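Local coordinates for acetyl-CoA acetyltransferase (Elizabethkingia anophelis NUHP1, PDB 6BN2), which probably catalyses the reversible Claisen condensation of two acetyl-CoA molecules to acetoacetyl-CoA and free coenzyme A, at residues K101-A106 / A281-Y286; F296-A301 / N335-L340; K302-A307 / F321-A326; N346-A351 / I370-Q375; A382-N387 / A392-I397. All coordinates share one frame; numbering follows the deposited sequence. Where two conformers were deposited one is given.

Interactions 2 to 5 lie in the C-terminal thiolase half; interaction 1 joins a helix of the N-terminal half to strand 281-290. Interaction 5, a hairpin, lies within the C-terminal half's part of the sheet, between strands 281-290 (interaction 1) and 320-323 (interaction 3). Centres of interactions 3 and 5 are about 4 Å apart, those of 1 and 2 about 21 Å. Helix 300-311 serves interactions 2 and 3, and 3 falls between the segments of 2 along the chain. Interaction 4 follows, tying the loop before helix 351-354 to helix 358-375. Interactions 1 and 3 place helices 98-111 and 300-311 on opposite faces of the hairpin, which carries a predicted catalytic cysteine, as in the layered thiolase fold.

Interaction 1 of 5, residues K101-A106 / A281-Y286; sequences KAVMMA and AKIVSY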
# COMPACT_ATOMS: atom_id res chain seq x y z
N LYS A 101 1.51 -9.57 3.48
CA LYS A 101 0.49 -8.70 4.04
C LYS A 101 -0.68 -8.55 3.08
O LYS A 101 -1.84 -8.50 3.50
CB LYS A 101 1.10 -7.33 4.37
CG LYS A 101 0.15 -6.36 5.09
CD LYS A 101 -0.34 -6.93 6.43
CE LYS A 101 -1.10 -5.84 7.22
NZ LYS A 101 -1.54 -6.37 8.55
N ALA A 102 -0.40 -8.52 1.77
CA ALA A 102 -1.48 -8.50 0.78
C ALA A 102 -2.39 -9.71 0.94
O ALA A 102 -3.62 -9.59 0.91
CB ALA A 102 -0.90 -8.45 -0.64
N VAL A 103 -1.80 -10.90 1.07
CA VAL A 103 -2.59 -12.12 1.24
C VAL A 103 -3.39 -12.08 2.54
O VAL A 103 -4.56 -12.46 2.58
CB VAL A 103 -1.67 -13.36 1.19
CG1 VAL A 103 -2.45 -14.62 1.63
CG2 VAL A 103 -1.09 -13.53 -0.22
N MET A 104 -2.76 -11.61 3.63
CA MET A 104 -3.46 -11.52 4.92
C MET A 104 -4.64 -10.55 4.85
O MET A 104 -5.73 -10.86 5.34
CB MET A 104 -2.46 -11.10 6.01
CG MET A 104 -1.38 -12.16 6.23
SD MET A 104 0.05 -11.49 7.15
CE MET A 104 -0.74 -10.79 8.59
N MET A 105 -4.42 -9.37 4.28
CA MET A 105 -5.49 -8.38 4.14
C MET A 105 -6.62 -8.93 3.27
O MET A 105 -7.79 -8.67 3.53
CB MET A 105 -4.94 -7.09 3.52
CG MET A 105 -3.99 -6.34 4.45
SD MET A 105 -3.10 -5.04 3.59
CE MET A 105 -3.51 -3.61 4.64
N ALA A 106 -6.27 -9.67 2.23
CA ALA A 106 -7.29 -10.26 1.38
C ALA A 106 -8.09 -11.31 2.15
O ALA A 106 -9.32 -11.39 2.00
CB ALA A 106 -6.64 -10.87 0.13
N ALA A 281 -5.15 -25.28 -0.60
CA ALA A 281 -4.79 -25.17 0.80
C ALA A 281 -5.81 -24.26 1.47
O ALA A 281 -6.53 -23.51 0.81
CB ALA A 281 -3.38 -24.60 0.97
N LYS A 282 -5.85 -24.33 2.79
CA LYS A 282 -6.69 -23.46 3.61
C LYS A 282 -5.79 -22.53 4.40
O LYS A 282 -4.74 -22.94 4.89
CB LYS A 282 -7.56 -24.31 4.56
CG LYS A 282 -8.37 -23.51 5.56
CD LYS A 282 -9.26 -24.46 6.36
CE LYS A 282 -9.57 -23.91 7.74
NZ LYS A 282 -10.50 -24.83 8.48
N ILE A 283 -6.17 -21.25 4.50
CA ILE A 283 -5.43 -20.34 5.37
C ILE A 283 -5.94 -20.55 6.79
O ILE A 283 -7.12 -20.38 7.06
CB ILE A 283 -5.59 -18.88 4.93
CG1 ILE A 283 -4.91 -18.67 3.58
CG2 ILE A 283 -4.98 -17.94 5.98
CD1 ILE A 283 -5.15 -17.27 2.95
N VAL A 284 -5.05 -20.96 7.69
CA VAL A 284 -5.47 -21.28 9.05
C VAL A 284 -5.43 -20.05 9.95
O VAL A 284 -6.39 -19.77 10.68
CB VAL A 284 -4.58 -22.40 9.63
CG1 VAL A 284 -4.98 -22.70 11.07
CG2 VAL A 284 -4.69 -23.67 8.76
N SER A 285 -4.32 -19.31 9.89
CA SER A 285 -4.12 -18.13 10.71
C SER A 285 -2.96 -17.32 10.15
O SER A 285 -2.23 -17.76 9.26
CB SER A 285 -3.82 -18.50 12.16
OG SER A 285 -2.58 -19.20 12.21
N TYR A 286 -2.78 -16.12 10.71
CA TYR A 286 -1.71 -15.24 10.26
C TYR A 286 -1.50 -14.20 11.35
O TYR A 286 -2.36 -14.01 12.22
CB TYR A 286 -2.02 -14.56 8.91
CG TYR A 286 -3.45 -14.10 8.88
CD1 TYR A 286 -3.81 -12.90 9.50
CD2 TYR A 286 -4.45 -14.88 8.33
CE1 TYR A 286 -5.13 -12.51 9.56
CE2 TYR A 286 -5.78 -14.49 8.38
CZ TYR A 286 -6.11 -13.30 9.00
OH TYR A 286 -7.43 -12.91 9.10
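V103 and M104 of helix 98-111 pack against I283 and Y286 of strand 281-290, a buried helix-on-sheet contact of the layered thiolase fold that joins the N-terminal half to the C-terminal half. M104 carries most of it. Its CG lies 3.7 Å from Y286 CB, and the bend at its last torsion (chi3 53°) swings the methyl CE back so that it lies 3.8 Å from Y286 CD1, obliquely to the ring. The methionine and tyrosine side chains run antiparallel, side by side, and the contact falls on the CB and CD1 part of the tyrosine. Y286 CG stands between its own backbone N and carbonyl carbon (chi1 43°), and from there the ring reaches its phenol toward the subunit boundary: OH is hydrogen-bonded to D114 of the second subunit and to K111 of the same chain. I283 sits beside the ring as well, with CG2 at its edge and in its plane. A classic beta bulge puts V284 and S285 together opposite V396 of strand 391-399. S285 OG is hydrogen-bonded to A307 O of helix 300-311, so this strand meets helices of two layers. V103 also touches I395, and M104 touches S393, of the neighbouring strand 391-399. On the other flank of the contact, V103 CG1 meets the terminal methyl I283 CD1 at 4.0 Å.

Interaction 2 of 5, residues F296-A301 / N335-L340; sequences FTTAPA and NKILGL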
# COMPACT_ATOMS: atom_id res chain seq x y z
N PHE A 296 14.86 -6.26 12.95
CA PHE A 296 13.93 -6.87 12.01
C PHE A 296 14.34 -8.30 11.69
O PHE A 296 13.48 -9.14 11.39
CB PHE A 296 13.85 -6.03 10.72
CG PHE A 296 15.04 -6.21 9.79
CD1 PHE A 296 15.10 -7.27 8.89
CD2 PHE A 296 16.07 -5.28 9.80
CE1 PHE A 296 16.20 -7.43 8.06
CE2 PHE A 296 17.16 -5.43 8.97
CZ PHE A 296 17.23 -6.51 8.10
N THR A 297 15.64 -8.60 11.79
CA THR A 297 16.17 -9.90 11.40
C THR A 297 15.53 -11.06 12.17
O THR A 297 15.40 -12.16 11.62
CB THR A 297 17.68 -9.93 11.63
OG1 THR A 297 17.96 -9.51 12.98
CG2 THR A 297 18.39 -8.98 10.67
N THR A 298 15.20 -10.85 13.44
CA THR A 298 14.62 -11.92 14.26
C THR A 298 13.14 -11.71 14.53
O THR A 298 12.54 -12.47 15.30
CB THR A 298 15.38 -12.03 15.58
OG1 THR A 298 15.27 -10.79 16.30
CG2 THR A 298 16.87 -12.33 15.33
N ALA A 299 12.52 -10.71 13.91
CA ALA A 299 11.08 -10.56 14.06
C ALA A 299 10.27 -11.76 13.57
O ALA A 299 9.18 -11.99 14.13
CB ALA A 299 10.61 -9.26 13.36
N PRO A 300 10.69 -12.54 12.57
CA PRO A 300 9.89 -13.73 12.22
C PRO A 300 9.70 -14.67 13.39
O PRO A 300 8.65 -15.30 13.51
CB PRO A 300 10.69 -14.37 11.07
CG PRO A 300 11.34 -13.17 10.40
CD PRO A 300 11.78 -12.34 11.59
N ALA A 301 10.71 -14.77 14.27
CA ALA A 301 10.59 -15.64 15.44
C ALA A 301 9.61 -15.10 16.46
O ALA A 301 9.19 -15.85 17.35
CB ALA A 301 11.97 -15.83 16.09
N ASN A 335 16.03 -20.03 12.63
CA ASN A 335 16.04 -21.47 12.91
C ASN A 335 16.56 -21.74 14.32
O ASN A 335 16.02 -22.58 15.05
CB ASN A 335 16.92 -22.23 11.90
CG ASN A 335 16.25 -22.41 10.55
OD1 ASN A 335 15.11 -21.99 10.35
ND2 ASN A 335 16.97 -23.05 9.62
N LYS A 336 17.63 -21.03 14.71
CA LYS A 336 18.26 -21.25 16.00
C LYS A 336 17.34 -20.84 17.14
O LYS A 336 17.24 -21.54 18.15
CB LYS A 336 19.56 -20.44 16.03
CG LYS A 336 20.69 -20.99 16.83
CD LYS A 336 21.90 -20.05 16.68
CE LYS A 336 23.07 -20.51 17.52
NZ LYS A 336 24.27 -19.67 17.29
N ILE A 337 16.68 -19.69 16.99
CA ILE A 337 15.82 -19.16 18.05
C ILE A 337 14.62 -20.07 18.26
O ILE A 337 14.23 -20.34 19.40
CB ILE A 337 15.38 -17.73 17.69
CG1 ILE A 337 16.58 -16.79 17.76
CG2 ILE A 337 14.24 -17.26 18.60
CD1 ILE A 337 16.28 -15.43 17.11
N LEU A 338 14.01 -20.53 17.17
CA LEU A 338 12.83 -21.38 17.23
C LEU A 338 13.17 -22.85 17.39
O LEU A 338 12.26 -23.66 17.61
CB LEU A 338 11.97 -21.18 15.98
CG LEU A 338 11.37 -19.80 15.81
CD1 LEU A 338 10.78 -19.65 14.40
CD2 LEU A 338 10.31 -19.57 16.88
N GLY A 339 14.44 -23.23 17.26
CA GLY A 339 14.82 -24.62 17.41
C GLY A 339 14.37 -25.48 16.25
O GLY A 339 14.10 -26.67 16.44
N LEU A 340 14.31 -24.92 15.05
CA LEU A 340 13.77 -25.64 13.91
C LEU A 340 14.81 -26.58 13.31
O LEU A 340 16.00 -26.28 13.26
CB LEU A 340 13.28 -24.69 12.84
CG LEU A 340 12.24 -23.66 13.29
CD1 LEU A 340 11.78 -22.87 12.10
CD2 LEU A 340 11.07 -24.35 13.96
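T298, in the 3-10 turn leading into helix 300-311, and A301, in the helix's first turn, meet I337 and L338, at the end of helix 328-338, in an apolar, partly buried contact without hydrogen bonds across it. A301 fits against two side chains: its CB is 3.7 Å from I337 CG2 and 4.0 Å from L338 CG. I337 also reaches T298, where its terminal CD1 comes within 3.6 Å of CG2, the two side chains crossing at about a right angle. This division follows from the first torsion of I337 (chi1 -69°), which leaves CG2 toward A301 while the CG1-CD1 branch runs to the threonine. L338 CD2 lies 3.9 Å from A301 O. Helix 328-338 ends just here in a Schellman motif: L340 N bonds to N335 O at 2.9 Å, with a weak bond from G339 N to K336 O, and G339 takes the positive phi (72°) of the C-prime position. G339 belongs to a calcium site seen in a crystal of this protein, though that ion is not bound to this chain. T298 OG1 is hydrogen-bonded to a glycerol, probably from the crystallisation liquor, and weakly to Q291. L338 and L340 both go on to touch F323 of strand 320-323.

Interaction 3 of 5, residues K302-A307 / F321-A326; sequences KALPIA and FEFNEA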
# COMPACT_ATOMS: atom_id res chain seq x y z
N LYS A 302 9.23 -13.81 16.37
CA LYS A 302 8.15 -13.25 17.18
C LYS A 302 6.79 -13.42 16.50
O LYS A 302 5.79 -13.69 17.18
CB LYS A 302 8.42 -11.76 17.46
CG LYS A 302 7.40 -11.12 18.41
CD LYS A 302 7.69 -9.63 18.64
CE LYS A 302 6.68 -9.04 19.61
NZ LYS A 302 6.91 -7.58 19.87
N ALA A 303 6.73 -13.27 15.17
CA ALA A 303 5.43 -13.33 14.48
C ALA A 303 4.89 -14.75 14.42
O ALA A 303 3.68 -14.95 14.59
CB ALA A 303 5.55 -12.75 13.06
N LEU A 304 5.74 -15.74 14.14
CA LEU A 304 5.23 -17.10 13.97
C LEU A 304 4.52 -17.63 15.21
O LEU A 304 3.42 -18.19 15.08
CB LEU A 304 6.35 -18.04 13.50
CG LEU A 304 5.89 -19.50 13.38
CD1 LEU A 304 4.77 -19.62 12.35
CD2 LEU A 304 7.06 -20.37 12.98
N PRO A 305 5.06 -17.48 16.43
CA PRO A 305 4.31 -17.95 17.61
C PRO A 305 2.95 -17.31 17.76
O PRO A 305 2.02 -17.97 18.25
CB PRO A 305 5.24 -17.60 18.78
CG PRO A 305 6.62 -17.66 18.15
CD PRO A 305 6.42 -17.04 16.79
N ILE A 306 2.79 -16.04 17.35
CA ILE A 306 1.46 -15.42 17.42
C ILE A 306 0.50 -16.13 16.48
O ILE A 306 -0.65 -16.44 16.85
CB ILE A 306 1.54 -13.92 17.11
CG1 ILE A 306 2.48 -13.22 18.09
CG2 ILE A 306 0.14 -13.32 17.17
CD1 ILE A 306 2.70 -11.75 17.77
N ALA A 307 0.95 -16.38 15.25
CA ALA A 307 0.10 -17.09 14.29
C ALA A 307 -0.21 -18.50 14.78
O ALA A 307 -1.35 -18.97 14.64
CB ALA A 307 0.77 -17.14 12.91
N PHE A 321 8.38 -25.39 6.72
CA PHE A 321 8.46 -23.94 6.93
C PHE A 321 9.08 -23.28 5.71
O PHE A 321 10.00 -23.84 5.10
CB PHE A 321 9.33 -23.57 8.14
CG PHE A 321 8.88 -24.17 9.43
CD1 PHE A 321 9.25 -25.47 9.78
CD2 PHE A 321 8.12 -23.42 10.33
CE1 PHE A 321 8.85 -26.03 10.99
CE2 PHE A 321 7.72 -23.97 11.55
CZ PHE A 321 8.08 -25.27 11.88
N GLU A 322 8.64 -22.06 5.41
CA GLU A 322 9.33 -21.19 4.46
C GLU A 322 9.63 -19.90 5.20
O GLU A 322 8.71 -19.15 5.52
CB GLU A 322 8.49 -20.91 3.22
CG GLU A 322 8.40 -22.06 2.26
CD GLU A 322 9.65 -22.20 1.41
OE1 GLU A 322 10.05 -23.36 1.16
OE2 GLU A 322 10.23 -21.18 1.00
N PHE A 323 10.91 -19.66 5.50
CA PHE A 323 11.38 -18.41 6.08
C PHE A 323 12.20 -17.68 5.03
O PHE A 323 13.21 -18.22 4.56
CB PHE A 323 12.25 -18.66 7.31
CG PHE A 323 11.50 -18.92 8.57
CD1 PHE A 323 11.07 -17.87 9.36
CD2 PHE A 323 11.29 -20.22 9.00
CE1 PHE A 323 10.39 -18.11 10.56
CE2 PHE A 323 10.61 -20.46 10.18
CZ PHE A 323 10.16 -19.41 10.96
N ASN A 324 11.80 -16.46 4.68
CA ASN A 324 12.52 -15.80 3.60
C ASN A 324 13.97 -15.55 3.98
O ASN A 324 14.27 -15.11 5.10
CB ASN A 324 11.87 -14.49 3.18
CG ASN A 324 12.39 -14.02 1.82
OD1 ASN A 324 12.30 -14.75 0.82
ND2 ASN A 324 12.94 -12.82 1.78
N GLU A 325 14.88 -15.84 3.05
CA GLU A 325 16.32 -15.77 3.30
C GLU A 325 16.88 -14.42 2.85
O GLU A 325 17.66 -14.33 1.92
CB GLU A 325 17.05 -16.90 2.55
CG GLU A 325 16.50 -18.27 2.77
CD GLU A 325 17.26 -19.34 1.99
OE1 GLU A 325 18.01 -18.99 1.05
OE2 GLU A 325 17.09 -20.54 2.31
N ALA A 326 16.46 -13.35 3.54
CA ALA A 326 17.02 -12.05 3.18
C ALA A 326 18.54 -12.07 3.27
O ALA A 326 19.24 -11.47 2.44
CB ALA A 326 16.43 -10.96 4.09
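L304, F321 and F323 make the whole of this buried contact between helix 300-311 and strand 320-323. A single methyl does the touching: L304 CD2 is 3.9 Å from F321 CE2 and, in the F323 conformer described, one of two, 3.8 Å from F323 CZ, so that it touches both rings at once. L304 points its CG opposite the backbone N (chi1 176°), toward the strand, and chi2 of 61° places CD1 to the side and leaves CD2 anti to CA, extended toward the rings. It crosses both phenylalanines at about a right angle. The methyl arrives at the edge of the F321 ring, close to its plane, but obliquely to the F323 ring, a detail less certain given the second conformer. F321 has its side chain aimed at the helix from the start, whereas F323 leaves the strand more to one side and only the end of its ring closes on L304. The backbones therefore stay well apart, the nearest CA atoms being L304 and F323 at 10.1 Å. A382 of the next strand touches both L304 and F321, and L340 touches both rings. E322, between the phenylalanines, packs instead on helix 358-375 on the opposite side of the sheet. The chain then enters the NEAF sequence of thiolases, where N324 touches H356, a predicted proton acceptor. Strand 281-290, helix 300-311 and strand 320-323 form a beta-alpha-beta crossover, with strands 380-387 and 391-399 between its two parallel strands, and this leucine-phenylalanine packing seats the helix of that crossover on the sheet.

Interaction 4 of 5, residues N346-A351 / I370-Q375; sequences NVNGGA and INVLKQ
The amides of N348 and Q375 meet edge to edge, their planes only 28° apart, while V372 CG2 lies over one face of the N348 amide, 3.6 Å from ND2. N348 ND2 donates to Q375 OE1 at 3.0 Å with an almost straight N-H...O angle of 176°. The acceptor is in the plane of the N348 amide, and the donor in turn lies in the carbonyl plane of Q375, on a lone pair. A water closes the edge, donating to N348 OD1 at 2.9 Å and to Q375 OE1 at 2.8 Å. Q375 reaches the loop through an extended chain (chi2 156°), and its NE2 is spent on K201 O. Beneath the amides, V347 CG2 packs 3.6 Å from V372 CG1, and V372 rests also on F320 and E322 of strand 320-323. The loop bearing N348 is a type I beta turn from N346 to G349, closed by G349 N to N346 O, and the contact joins it to the last turns of helix 358-375. With two donors on OE1 and a carbonyl taking NE2, the Q375 amide is probably held in this orientation, which would favour the one N348 adopts, offering N-H to the glutamine and its oxygen to the water.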
# COMPACT_ATOMS: atom_id res chain seq x y z
N ASN A 346 12.74 -24.30 4.12
CA ASN A 346 13.18 -23.90 2.77
C ASN A 346 13.76 -25.09 2.01
O ASN A 346 14.88 -25.04 1.50
CB ASN A 346 14.21 -22.76 2.83
CG ASN A 346 13.66 -21.51 3.48
OD1 ASN A 346 12.48 -21.43 3.77
ND2 ASN A 346 14.53 -20.53 3.71
N VAL A 347 12.98 -26.17 1.94
CA VAL A 347 13.52 -27.44 1.46
C VAL A 347 13.80 -27.46 -0.04
O VAL A 347 14.59 -28.30 -0.51
CB VAL A 347 12.61 -28.62 1.86
CG1 VAL A 347 12.45 -28.67 3.39
CG2 VAL A 347 11.29 -28.57 1.16
N ASN A 348 13.19 -26.54 -0.80
CA ASN A 348 13.45 -26.42 -2.23
C ASN A 348 14.40 -25.26 -2.54
O ASN A 348 14.50 -24.85 -3.70
CB ASN A 348 12.14 -26.23 -3.01
CG ASN A 348 11.27 -27.49 -3.01
OD1 ASN A 348 11.70 -28.55 -2.56
ND2 ASN A 348 10.05 -27.36 -3.54
N GLY A 349 15.08 -24.74 -1.54
CA GLY A 349 15.93 -23.58 -1.72
C GLY A 349 15.22 -22.32 -1.25
O GLY A 349 14.02 -22.30 -0.99
N GLY A 350 16.00 -21.25 -1.14
CA GLY A 350 15.44 -20.00 -0.66
C GLY A 350 16.06 -18.80 -1.35
O GLY A 350 16.86 -18.94 -2.28
N ALA A 351 15.74 -17.60 -0.84
CA ALA A 351 16.08 -16.36 -1.53
C ALA A 351 17.58 -16.14 -1.71
O ALA A 351 17.98 -15.41 -2.63
CB ALA A 351 15.46 -15.18 -0.78
N ILE A 370 3.01 -24.02 -0.49
CA ILE A 370 1.90 -24.87 -0.93
C ILE A 370 2.42 -26.10 -1.64
O ILE A 370 1.97 -27.23 -1.41
CB ILE A 370 0.93 -24.07 -1.82
CG1 ILE A 370 0.17 -23.06 -0.97
CG2 ILE A 370 -0.02 -25.02 -2.59
CD1 ILE A 370 -0.51 -21.96 -1.78
N ASN A 371 3.37 -25.89 -2.54
CA ASN A 371 3.88 -27.01 -3.32
C ASN A 371 4.82 -27.89 -2.52
O ASN A 371 4.81 -29.10 -2.71
CB ASN A 371 4.52 -26.46 -4.59
CG ASN A 371 3.47 -25.93 -5.54
OD1 ASN A 371 3.18 -24.72 -5.59
ND2 ASN A 371 2.82 -26.85 -6.22
N VAL A 372 5.61 -27.32 -1.61
CA VAL A 372 6.40 -28.15 -0.70
C VAL A 372 5.51 -29.10 0.08
O VAL A 372 5.81 -30.30 0.22
CB VAL A 372 7.23 -27.26 0.26
CG1 VAL A 372 7.71 -28.09 1.45
CG2 VAL A 372 8.41 -26.60 -0.47
N LEU A 373 4.38 -28.60 0.61
CA LEU A 373 3.49 -29.47 1.37
C LEU A 373 2.94 -30.61 0.50
O LEU A 373 2.87 -31.76 0.94
CB LEU A 373 2.35 -28.67 1.99
CG LEU A 373 2.75 -27.62 3.02
CD1 LEU A 373 1.48 -26.86 3.43
CD2 LEU A 373 3.41 -28.28 4.24
N LYS A 374 2.55 -30.31 -0.74
CA LYS A 374 2.01 -31.36 -1.60
C LYS A 374 3.10 -32.35 -2.00
O LYS A 374 2.85 -33.57 -2.03
CB LYS A 374 1.36 -30.74 -2.84
CG LYS A 374 0.09 -29.97 -2.46
CD LYS A 374 -0.61 -29.36 -3.67
CE LYS A 374 -1.85 -28.61 -3.20
NZ LYS A 374 -2.76 -29.53 -2.45
N GLN A 375 4.31 -31.86 -2.28
CA GLN A 375 5.41 -32.73 -2.68
C GLN A 375 5.78 -33.71 -1.58
O GLN A 375 6.29 -34.81 -1.86
CB GLN A 375 6.63 -31.88 -3.06
CG GLN A 375 6.42 -31.15 -4.39
CD GLN A 375 7.27 -29.91 -4.54
OE1 GLN A 375 8.19 -29.66 -3.76
NE2 GLN A 375 6.96 -29.10 -5.55
O HOH W 1 9.82 -30.63 -1.70

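Interaction 5 of 5, residues A382-N387 / A392-I397; sequences AAAICN and ASAIVI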
# COMPACT_ATOMS: atom_id res chain seq x y z
N ALA A 382 4.05 -23.39 7.57
CA ALA A 382 4.09 -21.99 8.00
C ALA A 382 5.12 -21.23 7.17
O ALA A 382 6.18 -21.76 6.85
CB ALA A 382 4.44 -21.86 9.49
N ALA A 383 4.79 -19.99 6.83
CA ALA A 383 5.72 -19.11 6.13
C ALA A 383 5.86 -17.83 6.93
O ALA A 383 4.90 -17.37 7.55
CB ALA A 383 5.23 -18.77 4.73
N ALA A 384 7.05 -17.25 6.91
CA ALA A 384 7.27 -15.99 7.63
C ALA A 384 8.35 -15.19 6.92
O ALA A 384 9.23 -15.76 6.27
CB ALA A 384 7.68 -16.24 9.09
N ILE A 385 8.26 -13.87 7.04
CA ILE A 385 9.17 -12.98 6.32
C ILE A 385 9.37 -11.71 7.14
O ILE A 385 8.41 -11.16 7.69
CB ILE A 385 8.65 -12.71 4.90
CG1 ILE A 385 9.63 -11.84 4.09
CG2 ILE A 385 7.25 -12.03 4.93
CD1 ILE A 385 9.42 -12.00 2.56
N CYS A 386 10.62 -11.27 7.25
CA CYS A 386 10.94 -10.04 7.98
C CYS A 386 10.81 -8.81 7.08
O CYS A 386 10.77 -8.92 5.85
CB CYS A 386 12.36 -10.13 8.57
SG CYS A 386 13.70 -10.19 7.34
N ASN A 387 10.75 -7.63 7.70
CA ASN A 387 10.65 -6.42 6.90
C ASN A 387 11.30 -5.23 7.60
O ASN A 387 11.37 -5.15 8.83
CB ASN A 387 9.18 -6.08 6.50
CG ASN A 387 8.25 -5.79 7.69
OD1 ASN A 387 7.49 -6.67 8.12
ND2 ASN A 387 8.25 -4.54 8.18
N ALA A 392 7.75 -8.32 11.01
CA ALA A 392 7.64 -9.56 10.26
C ALA A 392 6.18 -9.93 10.17
O ALA A 392 5.35 -9.49 10.96
CB ALA A 392 8.44 -10.71 10.91
N SER A 393 5.87 -10.76 9.17
CA SER A 393 4.54 -11.34 9.03
C SER A 393 4.70 -12.85 9.00
O SER A 393 5.76 -13.36 8.64
CB SER A 393 3.87 -10.83 7.73
OG SER A 393 3.59 -9.43 7.82
N ALA A 394 3.64 -13.56 9.40
CA ALA A 394 3.66 -15.02 9.38
C ALA A 394 2.28 -15.55 9.03
O ALA A 394 1.26 -14.94 9.37
CB ALA A 394 4.09 -15.60 10.74
N ILE A 395 2.24 -16.70 8.37
CA ILE A 395 0.97 -17.30 7.98
C ILE A 395 1.08 -18.81 8.11
O ILE A 395 2.14 -19.40 7.85
CB ILE A 395 0.58 -16.86 6.55
CG1 ILE A 395 -0.83 -17.34 6.19
CG2 ILE A 395 1.64 -17.33 5.50
CD1 ILE A 395 -1.34 -16.70 4.88
N VAL A 396 -0.00 -19.44 8.58
CA VAL A 396 -0.10 -20.89 8.73
C VAL A 396 -1.13 -21.38 7.73
O VAL A 396 -2.24 -20.83 7.67
CB VAL A 396 -0.50 -21.26 10.18
CG1 VAL A 396 -0.67 -22.78 10.31
CG2 VAL A 396 0.55 -20.74 11.16
N ILE A 397 -0.78 -22.41 6.95
CA ILE A 397 -1.73 -22.94 5.98
C ILE A 397 -1.86 -24.44 6.20
O ILE A 397 -1.00 -25.09 6.80
CB ILE A 397 -1.35 -22.65 4.52
CG1 ILE A 397 -0.05 -23.36 4.14
CG2 ILE A 397 -1.27 -21.14 4.26
CD1 ILE A 397 0.32 -23.20 2.65
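A383 and I395 exchange both of their backbone bonds across the antiparallel hairpin of strands 380-387 and 391-399, in the midst of the C-terminal half's sheet in the thiolase fold. A383 N donates to I395 O, and I395 N returns to A383 O, each at 2.9 Å. I385 and S393 repeat the exchange at 3.0 Å in both directions, making two hydrogen-bonded pairs. Each of these carbonyls also takes a CA-H contact, such as A382 CA to I395 O at 3.2 Å. The alternate residues turn their polar backbone outward: A382 and A384 bond to strand 320-323 and the residue after it, and A392 bonds to A289 of strand 281-290. Side chains are satisfied nearby as well, with S393 OG held by D288 and K94, and N387 OD1 by K94. N387 OD1 lies close to A392 N without bonding to it. A383, S393 and I395 face helix 98-111 through M100; A382, C386, A392 and A394 face helix 300-311. C386, a predicted proton acceptor, pairs with A392 near the turn. At the non-hydrogen-bonded pair A384 and A394, the two CB atoms touch at 4.0 Å.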